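PDB 5L6G: xylooligosaccharide oxidase from Myceliophthora thermophila, which oxidises the C1 hydroxyl of xylooligosaccharides and related sugars to lactones, reducing oxygen to hydrogen peroxide with a bicovalently bound FAD. Local coordinates for residues V70-L78 and V188-V196; F99-H107 and L485-E493. All coordinates share one frame; numbering follows the deposited sequence.

Contact 1: V70-L78 and V188-V196; sequences VEHIQAAVL and VVLANGSLV. With NAG (2-acetamido-2-deoxy-beta-D-glucopyranose), chain C.
Gln74 of helix 70-83 reaches the beta hairpin of strands 183-189 and 195-199, in the FAD-binding PCMH-type domain. Its NE2 donates to the Gly193 carbonyl O at 3.0 Å. The bond is nearly straight at 164° and runs almost along the C=O axis, with the acceptor close to the plane of the Gln74 amide. The Gln74 chain is extended beyond CG, which carries the amide out to the hairpin turn. Leu195 crosses that chain at about a right angle, with CD2 3.3 Å from Gln74 CD. Replacing Gln74 by an alanine removes the amide, and the Gly193 carbonyl would probably lose this donor while a gap opened beside the Leu195 methyls.

Next to Gln74, Val189 points toward the helix. Its CG1 lies anti to the backbone N (chi1 179°) and meets Gln74 CA and Val77 CG2. Its CG2 packs on Ile73 CG2 at 3.6 Å and on Val70 CG2. Val77 CG1 sits 3.3 Å from Ala191 O, against the turn backbone. Leu78 lies beside Gly193, where a CB would clash with Leu78 CG. Strand 219-229 continues the apolar layer, with Ile219 and Ala221 touching Ile73.

The hairpin is closed by a type I turn from Leu190 to Gly193. Asn192, whose CB points away from the helix, carries an N-linked glycan. Its side chain forms an Asx turn, OD1 accepting from Ser194 N at 3.1 Å. This bond, with the donor tilted from the carbonyl plane, helps to hold the amide whose ND2 is joined to NAG C1 by a 1.4 Å covalent bond.

Contact 2: F99-H107 and L485-E493; sequences FGLGGEDGH and LFYYPQAVE. With FAD (flavin-adenine dinucleotide), chain D.
Tyr487 and Glu104 meet through a single water, and no direct hydrogen bond joins the two loops. The water donates to Glu104 OE1 at 2.6 Å and lies 2.7 Å from Tyr487 OH. Loop 99-107 belongs to the FAD-binding PCMH-type domain, and 485-493 to the berberine-like C-terminal region that packs back onto it. The other carboxylate oxygen, Glu104 OE2, sits at the edge of the Tyr487 ring, 3.3 Å from CE2. It also accepts from His107 NE2 through its anti lone pair, at 2.7 Å and in the plane of the imidazole. His107 ND1 bonds to Asn88, so both ring nitrogens are held and the ring is fixed in rotation. This leaves CE1 directed at the Tyr487 carbonyl O, 3.1 Å away at the ring edge.

Gly103 lets the two backbones come close, since a CB there would clash with Pro489 CD. Pro489 CD rests 3.4 Å from Gly102 O, while its CG lies near Gly103 O.

Deeper in, Phe99 fills the space beside Tyr488 and Gln490. Tyr488 CD2 lies over one face of the Phe99 ring, toward the rim, and the two ring planes are oblique at 42°. Tyr488 CG lies between the backbone N and the carbonyl carbon (chi1 58°), which places the ring with Ala491 N over one face and FAD O3B over the other. Tyr488 OH is bonded to Ser215. Gln490 is gripped by Tyr465 at OE1 and by the carbonyls of Asp453 and Leu456 at NE2. Its OE1 is thereby set at the edge of the Phe99 ring, 3.3 Å from CE2. Phe99 is part of the FAD pocket, its CB 3.8 Å from the ribose oxygen O3B of FAD.

From the N terminus the chain enters contact 1 through helix 70-83, then runs through strand 87-90 into the loop of contact 2. Contact 1 closes first, when hairpin 188-196 returns to that helix after 109 intervening residues. Contact 2 closes far later, when 485-493 comes back to 99-107 near the C terminus. The two loops therefore cross. Contact 1 ties a helix to a hairpin within the FAD-binding domain, whereas contact 2 ties that domain to the C-terminal region. Their centres are about 17 Å apart, yet they touch: Leu485 CD2 packs on Val77 and Ala191, and the Phe486 ring approaches Ala191 N.

Contact 1: V70-L78 and V188-V196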
loop_
_atom_site.group_PDB
_atom_site.type_symbol
_atom_site.label_atom_id
_atom_site.label_comp_id
_atom_site.label_asym_id
_atom_site.label_seq_id
_atom_site.Cartn_x
_atom_site.Cartn_y
_atom_site.Cartn_z
ATOM N N VAL A 70 -20.665 8.833 9.036
ATOM C CA VAL A 70 -20.719 7.427 9.415
ATOM C C VAL A 70 -22.150 6.883 9.306
ATOM O O VAL A 70 -22.315 5.752 8.893
ATOM C CB VAL A 70 -20.152 7.178 10.839
ATOM C CG1 VAL A 70 -20.899 7.949 11.850
ATOM C CG2 VAL A 70 -20.217 5.706 11.210
ATOM N N GLU A 71 -23.157 7.707 9.633
ATOM C CA GLU A 71 -24.552 7.302 9.489
ATOM C C GLU A 71 -24.883 6.868 8.061
ATOM O O GLU A 71 -25.608 5.897 7.860
ATOM C CB GLU A 71 -25.524 8.429 9.896
ATOM C CG GLU A 71 -25.628 8.668 11.391
ATOM C CD GLU A 71 -24.785 9.839 11.920
ATOM O OE1 GLU A 71 -23.777 10.242 11.296
ATOM O OE2 GLU A 71 -25.136 10.370 12.995
ATOM N N HIS A 72 -24.407 7.637 7.086
ATOM C CA HIS A 72 -24.598 7.291 5.693
ATOM C C HIS A 72 -23.903 5.977 5.373
ATOM O O HIS A 72 -24.450 5.151 4.642
ATOM C CB HIS A 72 -24.079 8.381 4.768
ATOM C CG HIS A 72 -24.890 9.630 4.811
ATOM N ND1 HIS A 72 -24.386 10.853 4.445
ATOM C CD2 HIS A 72 -26.162 9.853 5.202
ATOM C CE1 HIS A 72 -25.310 11.781 4.600
ATOM N NE2 HIS A 72 -26.401 11.199 5.059
ATOM N N ILE A 73 -22.709 5.778 5.941
ATOM C CA ILE A 73 -21.982 4.519 5.734
ATOM C C ILE A 73 -22.785 3.348 6.292
ATOM O O ILE A 73 -22.941 2.313 5.629
ATOM C CB ILE A 73 -20.562 4.526 6.342
ATOM C CG1 ILE A 73 -19.722 5.626 5.692
ATOM C CG2 ILE A 73 -19.900 3.169 6.144
ATOM C CD1 ILE A 73 -18.393 5.891 6.376
ATOM N N GLN A 74 -23.321 3.514 7.497
ATOM C CA GLN A 74 -24.100 2.440 8.114
ATOM C C GLN A 74 -25.295 2.103 7.275
ATOM O O GLN A 74 -25.593 0.925 7.063
ATOM C CB GLN A 74 -24.619 2.847 9.465
ATOM C CG GLN A 74 -23.556 2.970 10.498
ATOM C CD GLN A 74 -24.140 3.516 11.768
ATOM O OE1 GLN A 74 -24.102 4.735 11.999
ATOM N NE2 GLN A 74 -24.744 2.633 12.579
ATOM N N ALA A 75 -25.987 3.152 6.832
ATOM C CA ALA A 75 -27.204 2.988 6.071
ATOM C C ALA A 75 -26.932 2.302 4.733
ATOM O O ALA A 75 -27.730 1.459 4.297
ATOM C CB ALA A 75 -27.886 4.326 5.851
ATOM N N ALA A 76 -25.840 2.694 4.078
ATOM C CA ALA A 76 -25.435 2.081 2.812
ATOM C C ALA A 76 -25.141 0.605 3.010
ATOM O O ALA A 76 -25.623 -0.242 2.250
ATOM C CB ALA A 76 -24.218 2.776 2.219
ATOM N N VAL A 77 -24.371 0.292 4.041
ATOM C CA VAL A 77 -24.044 -1.098 4.334
ATOM C C VAL A 77 -25.312 -1.930 4.555
ATOM O O VAL A 77 -25.465 -3.025 3.986
ATOM C CB VAL A 77 -23.134 -1.202 5.554
ATOM C CG1 VAL A 77 -23.074 -2.638 6.080
ATOM C CG2 VAL A 77 -21.741 -0.704 5.191
ATOM N N LEU A 78 -26.232 -1.401 5.360
ATOM C CA LEU A 78 -27.457 -2.114 5.647
ATOM C C LEU A 78 -28.275 -2.362 4.389
ATOM O O LEU A 78 -28.905 -3.426 4.249
ATOM C CB LEU A 78 -28.292 -1.331 6.638
ATOM C CG LEU A 78 -27.764 -1.401 8.058
ATOM C CD1 LEU A 78 -28.282 -0.216 8.877
ATOM C CD2 LEU A 78 -28.192 -2.723 8.696
ATOM N N VAL A 188 -15.529 1.544 13.100
ATOM C CA VAL A 188 -15.817 0.633 12.025
ATOM C C VAL A 188 -17.298 0.346 11.936
ATOM O O VAL A 188 -17.953 0.132 12.959
ATOM C CB VAL A 188 -15.076 -0.717 12.232
ATOM C CG1 VAL A 188 -15.157 -1.574 10.971
ATOM C CG2 VAL A 188 -13.629 -0.461 12.651
ATOM N N VAL A 189 -17.805 0.358 10.714
ATOM C CA VAL A 189 -19.168 -0.080 10.411
ATOM C C VAL A 189 -19.085 -1.534 9.980
ATOM O O VAL A 189 -18.464 -1.850 8.962
ATOM C CB VAL A 189 -19.777 0.742 9.261
ATOM C CG1 VAL A 189 -21.194 0.273 8.933
ATOM C CG2 VAL A 189 -19.770 2.215 9.647
ATOM N N LEU A 190 -19.699 -2.412 10.751
ATOM C CA LEU A 190 -19.701 -3.840 10.440
ATOM C C LEU A 190 -20.764 -4.202 9.407
ATOM O O LEU A 190 -21.622 -3.394 9.080
ATOM C CB LEU A 190 -19.920 -4.646 11.720
ATOM C CG LEU A 190 -18.920 -4.385 12.841
ATOM C CD1 LEU A 190 -19.272 -5.230 14.064
ATOM C CD2 LEU A 190 -17.512 -4.678 12.406
ATOM N N ALA A 191 -20.700 -5.446 8.924
ATOM C CA ALA A 191 -21.555 -5.918 7.859
ATOM C C ALA A 191 -23.035 -5.776 8.169
ATOM O O ALA A 191 -23.825 -5.588 7.254
ATOM C CB ALA A 191 -21.227 -7.373 7.523
ATOM N N ASN A 192 -23.404 -5.868 9.445
ATOM C CA ASN A 192 -24.801 -5.692 9.857
ATOM C C ASN A 192 -25.149 -4.275 10.326
ATOM O O ASN A 192 -26.159 -4.069 10.999
ATOM C CB ASN A 192 -25.161 -6.693 10.958
ATOM C CG ASN A 192 -24.320 -6.524 12.214
ATOM O OD1 ASN A 192 -23.578 -5.540 12.393
ATOM N ND2 ASN A 192 -24.432 -7.511 13.106
ATOM N N GLY A 193 -24.331 -3.296 9.962
ATOM C CA GLY A 193 -24.597 -1.917 10.335
ATOM C C GLY A 193 -24.168 -1.501 11.733
ATOM O O GLY A 193 -24.225 -0.314 12.049
ATOM N N SER A 194 -23.730 -2.442 12.568
ATOM C CA SER A 194 -23.218 -2.094 13.903
ATOM C C SER A 194 -21.970 -1.233 13.827
ATOM O O SER A 194 -21.149 -1.374 12.902
ATOM C CB SER A 194 -22.889 -3.346 14.733
ATOM O OG SER A 194 -24.057 -4.020 15.156
ATOM N N LEU A 195 -21.822 -0.351 14.818
ATOM C CA LEU A 195 -20.624 0.452 14.978
ATOM C C LEU A 195 -19.766 -0.105 16.075
ATOM O O LEU A 195 -20.265 -0.523 17.125
ATOM C CB LEU A 195 -20.970 1.870 15.380
ATOM C CG LEU A 195 -21.921 2.556 14.425
ATOM C CD1 LEU A 195 -22.317 3.919 14.952
ATOM C CD2 LEU A 195 -21.256 2.637 13.054
ATOM N N VAL A 196 -18.464 -0.084 15.857
ATOM C CA VAL A 196 -17.547 -0.509 16.896
ATOM C C VAL A 196 -16.347 0.375 16.774
ATOM O O VAL A 196 -16.081 0.889 15.701
ATOM C CB VAL A 196 -17.111 -1.987 16.763
ATOM C CG1 VAL A 196 -18.250 -2.945 17.118
ATOM C CG2 VAL A 196 -16.581 -2.274 15.386
HETATM C C1 NAG C . -23.697 -7.484 14.345
HETATM C C2 NAG C . -24.599 -8.206 15.348
HETATM C C3 NAG C . -23.950 -8.365 16.706
HETATM C C4 NAG C . -22.551 -8.915 16.533
HETATM C C5 NAG C . -21.756 -8.164 15.464
HETATM C C6 NAG C . -20.416 -8.857 15.214
HETATM C C7 NAG C . -26.998 -8.109 15.082
HETATM C C8 NAG C . -28.298 -7.389 15.335
HETATM N N2 NAG C . -25.879 -7.556 15.537
HETATM O O3 NAG C . -24.748 -9.188 17.543
HETATM O O4 NAG C . -21.902 -8.743 17.771
HETATM O O5 NAG C . -22.478 -8.169 14.250
HETATM O O6 NAG C . -20.652 -10.039 14.480
HETATM O O7 NAG C . -26.993 -9.175 14.464
#

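Contact 2: F99-H107 and L485-E493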
loop_
_atom_site.group_PDB
_atom_site.type_symbol
_atom_site.label_atom_id
_atom_site.label_comp_id
_atom_site.label_asym_id
_atom_site.label_seq_id
_atom_site.Cartn_x
_atom_site.Cartn_y
_atom_site.Cartn_z
ATOM N N PHE A 99 -10.126 -3.191 -6.562
ATOM C CA PHE A 99 -10.933 -3.800 -5.507
ATOM C C PHE A 99 -11.860 -2.842 -4.752
ATOM O O PHE A 99 -12.844 -3.295 -4.168
ATOM C CB PHE A 99 -10.065 -4.580 -4.534
ATOM C CG PHE A 99 -9.429 -5.830 -5.108
ATOM C CD1 PHE A 99 -10.002 -6.541 -6.179
ATOM C CD2 PHE A 99 -8.284 -6.336 -4.514
ATOM C CE1 PHE A 99 -9.414 -7.704 -6.656
ATOM C CE2 PHE A 99 -7.705 -7.499 -4.976
ATOM C CZ PHE A 99 -8.263 -8.179 -6.045
ATOM N N GLY A 100 -11.570 -1.535 -4.775
ATOM C CA GLY A 100 -12.466 -0.523 -4.207
ATOM C C GLY A 100 -13.749 -0.399 -4.998
ATOM O O GLY A 100 -14.752 0.044 -4.471
ATOM N N LEU A 101 -13.721 -0.807 -6.266
ATOM C CA LEU A 101 -14.942 -0.934 -7.062
ATOM C C LEU A 101 -15.628 -2.286 -6.896
ATOM O O LEU A 101 -16.728 -2.469 -7.394
ATOM C CB LEU A 101 -14.640 -0.712 -8.537
ATOM C CG LEU A 101 -14.093 0.655 -8.915
ATOM C CD1 LEU A 101 -13.700 0.615 -10.381
ATOM C CD2 LEU A 101 -15.112 1.758 -8.652
ATOM N N GLY A 102 -14.967 -3.202 -6.201
ATOM C CA GLY A 102 -15.473 -4.531 -5.909
ATOM C C GLY A 102 -14.738 -5.612 -6.669
ATOM O O GLY A 102 -14.981 -6.794 -6.436
ATOM N N GLY A 103 -13.885 -5.220 -7.617
ATOM C CA GLY A 103 -13.075 -6.183 -8.371
ATOM C C GLY A 103 -13.879 -7.005 -9.379
ATOM O O GLY A 103 -13.380 -7.979 -9.930
ATOM N N GLU A 104 -15.116 -6.591 -9.615
ATOM C CA GLU A 104 -16.030 -7.212 -10.576
ATOM C C GLU A 104 -17.188 -6.235 -10.618
ATOM O O GLU A 104 -17.263 -5.334 -9.756
ATOM C CB GLU A 104 -16.502 -8.601 -10.114
ATOM C CG GLU A 104 -17.070 -8.616 -8.700
ATOM C CD GLU A 104 -17.432 -10.003 -8.178
ATOM O OE1 GLU A 104 -17.057 -11.002 -8.804
ATOM O OE2 GLU A 104 -18.086 -10.100 -7.124
ATOM N N ASP A 105 -18.095 -6.422 -11.577
ATOM C CA ASP A 105 -19.249 -5.540 -11.730
ATOM C C ASP A 105 -20.257 -5.840 -10.639
ATOM O O ASP A 105 -20.260 -6.929 -10.080
ATOM C CB ASP A 105 -19.946 -5.751 -13.084
ATOM C CG ASP A 105 -19.100 -5.334 -14.259
ATOM O OD1 ASP A 105 -18.207 -4.468 -14.105
ATOM O OD2 ASP A 105 -19.343 -5.869 -15.371
ATOM N N GLY A 106 -21.116 -4.877 -10.347
ATOM C CA GLY A 106 -22.342 -5.149 -9.613
ATOM C C GLY A 106 -22.313 -5.046 -8.099
ATOM O O GLY A 106 -23.246 -5.509 -7.460
ATOM N N HIS A 107 -21.268 -4.445 -7.524
ATOM C CA HIS A 107 -21.251 -4.187 -6.071
ATOM C C HIS A 107 -21.708 -2.774 -5.809
ATOM O O HIS A 107 -21.608 -1.901 -6.674
ATOM C CB HIS A 107 -19.839 -4.299 -5.497
ATOM C CG HIS A 107 -19.262 -5.671 -5.564
ATOM N ND1 HIS A 107 -18.303 -6.115 -4.675
ATOM C CD2 HIS A 107 -19.531 -6.713 -6.386
ATOM C CE1 HIS A 107 -17.979 -7.359 -4.977
ATOM N NE2 HIS A 107 -18.706 -7.744 -6.013
ATOM N N LEU A 485 -20.427 -9.910 3.043
ATOM C CA LEU A 485 -20.947 -8.696 2.446
ATOM C C LEU A 485 -19.855 -7.899 1.746
ATOM O O LEU A 485 -20.091 -7.315 0.684
ATOM C CB LEU A 485 -21.621 -7.813 3.499
ATOM C CG LEU A 485 -22.271 -6.561 2.918
ATOM C CD1 LEU A 485 -23.484 -6.950 2.099
ATOM C CD2 LEU A 485 -22.686 -5.597 4.009
ATOM N N PHE A 486 -18.669 -7.872 2.345
ATOM C CA PHE A 486 -17.551 -7.092 1.807
ATOM C C PHE A 486 -16.667 -7.872 0.837
ATOM O O PHE A 486 -15.494 -7.567 0.681
ATOM C CB PHE A 486 -16.727 -6.529 2.965
ATOM C CG PHE A 486 -17.528 -5.660 3.890
ATOM C CD1 PHE A 486 -18.149 -4.511 3.410
ATOM C CD2 PHE A 486 -17.665 -5.978 5.225
ATOM C CE1 PHE A 486 -18.889 -3.684 4.254
ATOM C CE2 PHE A 486 -18.405 -5.169 6.072
ATOM C CZ PHE A 486 -19.016 -4.021 5.589
ATOM N N TYR A 487 -17.272 -8.829 0.149
ATOM C CA TYR A 487 -16.578 -9.719 -0.755
ATOM C C TYR A 487 -15.886 -8.957 -1.862
ATOM O O TYR A 487 -16.413 -7.991 -2.390
ATOM C CB TYR A 487 -17.576 -10.721 -1.378
ATOM C CG TYR A 487 -16.950 -11.522 -2.483
ATOM C CD1 TYR A 487 -16.185 -12.634 -2.194
ATOM C CD2 TYR A 487 -17.042 -11.110 -3.817
ATOM C CE1 TYR A 487 -15.577 -13.361 -3.192
ATOM C CE2 TYR A 487 -16.437 -11.834 -4.828
ATOM C CZ TYR A 487 -15.685 -12.950 -4.507
ATOM O OH TYR A 487 -15.052 -13.686 -5.485
ATOM N N TYR A 488 -14.682 -9.405 -2.186
ATOM C CA TYR A 488 -14.051 -9.109 -3.447
ATOM C C TYR A 488 -13.238 -10.351 -3.791
ATOM O O TYR A 488 -13.092 -11.218 -2.942
ATOM C CB TYR A 488 -13.223 -7.835 -3.416
ATOM C CG TYR A 488 -12.111 -7.772 -2.402
ATOM C CD1 TYR A 488 -12.360 -7.379 -1.092
ATOM C CD2 TYR A 488 -10.817 -8.029 -2.769
ATOM C CE1 TYR A 488 -11.325 -7.257 -0.161
ATOM C CE2 TYR A 488 -9.782 -7.923 -1.849
ATOM C CZ TYR A 488 -10.043 -7.545 -0.547
ATOM O OH TYR A 488 -8.978 -7.416 0.335
ATOM N N PRO A 489 -12.755 -10.460 -5.034
ATOM C CA PRO A 489 -12.219 -11.760 -5.484
ATOM C C PRO A 489 -10.979 -12.276 -4.753
ATOM O O PRO A 489 -10.669 -13.453 -4.855
ATOM C CB PRO A 489 -11.934 -11.509 -6.962
ATOM C CG PRO A 489 -13.001 -10.519 -7.345
ATOM C CD PRO A 489 -13.007 -9.569 -6.184
ATOM N N GLN A 490 -10.289 -11.405 -4.013
ATOM C CA GLN A 490 -9.208 -11.853 -3.143
ATOM C C GLN A 490 -9.471 -11.600 -1.668
ATOM O O GLN A 490 -8.530 -11.499 -0.875
ATOM C CB GLN A 490 -7.886 -11.236 -3.586
ATOM C CG GLN A 490 -7.507 -11.670 -4.998
ATOM C CD GLN A 490 -6.183 -11.110 -5.456
ATOM O OE1 GLN A 490 -5.715 -10.093 -4.947
ATOM N NE2 GLN A 490 -5.578 -11.753 -6.442
ATOM N N ALA A 491 -10.746 -11.540 -1.290
ATOM C CA ALA A 491 -11.113 -11.406 0.112
ATOM C C ALA A 491 -10.806 -12.682 0.887
ATOM O O ALA A 491 -10.887 -13.812 0.367
ATOM C CB ALA A 491 -12.574 -11.046 0.289
ATOM N N VAL A 492 -10.483 -12.473 2.159
ATOM C CA VAL A 492 -10.355 -13.560 3.108
ATOM C C VAL A 492 -11.666 -14.341 3.167
ATOM O O VAL A 492 -12.729 -13.746 3.289
ATOM C CB VAL A 492 -10.022 -13.026 4.501
ATOM C CG1 VAL A 492 -10.098 -14.134 5.529
ATOM C CG2 VAL A 492 -8.615 -12.399 4.482
ATOM N N GLU A 493 -11.569 -15.657 3.112
ATOM C CA GLU A 493 -12.733 -16.534 3.251
ATOM C C GLU A 493 -13.072 -16.790 4.718
ATOM O O GLU A 493 -12.187 -17.127 5.503
ATOM C CB GLU A 493 -12.440 -17.895 2.645
ATOM C CG GLU A 493 -12.320 -17.915 1.148
ATOM C CD GLU A 493 -11.983 -19.299 0.650
ATOM O OE1 GLU A 493 -12.875 -20.182 0.722
ATOM O OE2 GLU A 493 -10.836 -19.501 0.201
HETATM P PA FAD D . -8.984 1.785 -2.717
HETATM O O1A FAD D . -10.015 2.850 -2.426
HETATM O O2A FAD D . -8.981 1.216 -4.100
HETATM O O5B FAD D . -9.017 0.680 -1.599
HETATM C C5B FAD D . -8.136 -0.446 -1.570
HETATM C C4B FAD D . -8.740 -1.547 -0.727
HETATM O O4B FAD D . -8.944 -1.066 0.604
HETATM C C3B FAD D . -10.102 -1.995 -1.233
HETATM O O3B FAD D . -10.289 -3.359 -0.923
HETATM C C2B FAD D . -11.062 -1.168 -0.418
HETATM O O2B FAD D . -12.372 -1.718 -0.345
HETATM C C1B FAD D . -10.342 -1.108 0.910
HETATM N N9A FAD D . -10.737 0.090 1.655
HETATM C C8A FAD D . -10.673 1.363 1.274
HETATM N N7A FAD D . -11.154 2.180 2.241
HETATM C C5A FAD D . -11.509 1.378 3.245
HETATM C C6A FAD D . -12.118 1.586 4.556
HETATM N N6A FAD D . -12.371 2.858 4.918
HETATM N N1A FAD D . -12.383 0.494 5.302
HETATM C C2A FAD D . -12.102 -0.753 4.915
HETATM N N3A FAD D . -11.532 -1.019 3.702
HETATM C C4A FAD D . -11.234 0.011 2.863
HETATM N N1 FAD D . 1.648 1.589 -1.494
HETATM C C2 FAD D . 2.699 1.611 -0.615
HETATM O O2 FAD D . 2.740 0.753 0.311
HETATM N N3 FAD D . 3.664 2.559 -0.709
HETATM C C4 FAD D . 3.645 3.529 -1.654
HETATM O O4 FAD D . 4.538 4.418 -1.756
HETATM C C4X FAD D . 2.547 3.566 -2.643
HETATM N N5 FAD D . 2.450 4.502 -3.631
HETATM C C5X FAD D . 1.398 4.542 -4.532
HETATM C C6 FAD D . 1.292 5.525 -5.525
HETATM C C7 FAD D . 0.212 5.503 -6.422
HETATM C C7M FAD D . 0.148 6.568 -7.489
HETATM C C8 FAD D . -0.872 4.467 -6.306
HETATM C C8M FAD D . -2.093 4.465 -7.219
HETATM C C9 FAD D . -0.750 3.511 -5.304
HETATM C C9A FAD D . 0.346 3.493 -4.422
HETATM N N10 FAD D . 0.490 2.508 -3.409
HETATM C C10 FAD D . 1.550 2.497 -2.500
HETATM C "C1'" FAD D . -0.485 1.438 -3.231
HETATM C "C2'" FAD D . -1.550 1.793 -2.243
HETATM O "O2'" FAD D . -0.988 1.636 -0.938
HETATM C "C3'" FAD D . -2.654 0.766 -2.426
HETATM O "O3'" FAD D . -3.145 0.771 -3.772
HETATM C "C4'" FAD D . -3.790 1.100 -1.456
HETATM O "O4'" FAD D . -4.450 -0.118 -1.080
HETATM C "C5'" FAD D . -4.733 2.084 -2.102
HETATM O "O5'" FAD D . -5.566 2.675 -1.102
HETATM P P FAD D . -6.838 3.466 -1.599
HETATM O O1P FAD D . -7.711 3.850 -0.446
HETATM O O2P FAD D . -6.425 4.557 -2.533
HETATM O O3P FAD D . -7.502 2.391 -2.584
HETATM O O HOH W 1 -15.978 -13.174 -7.915
#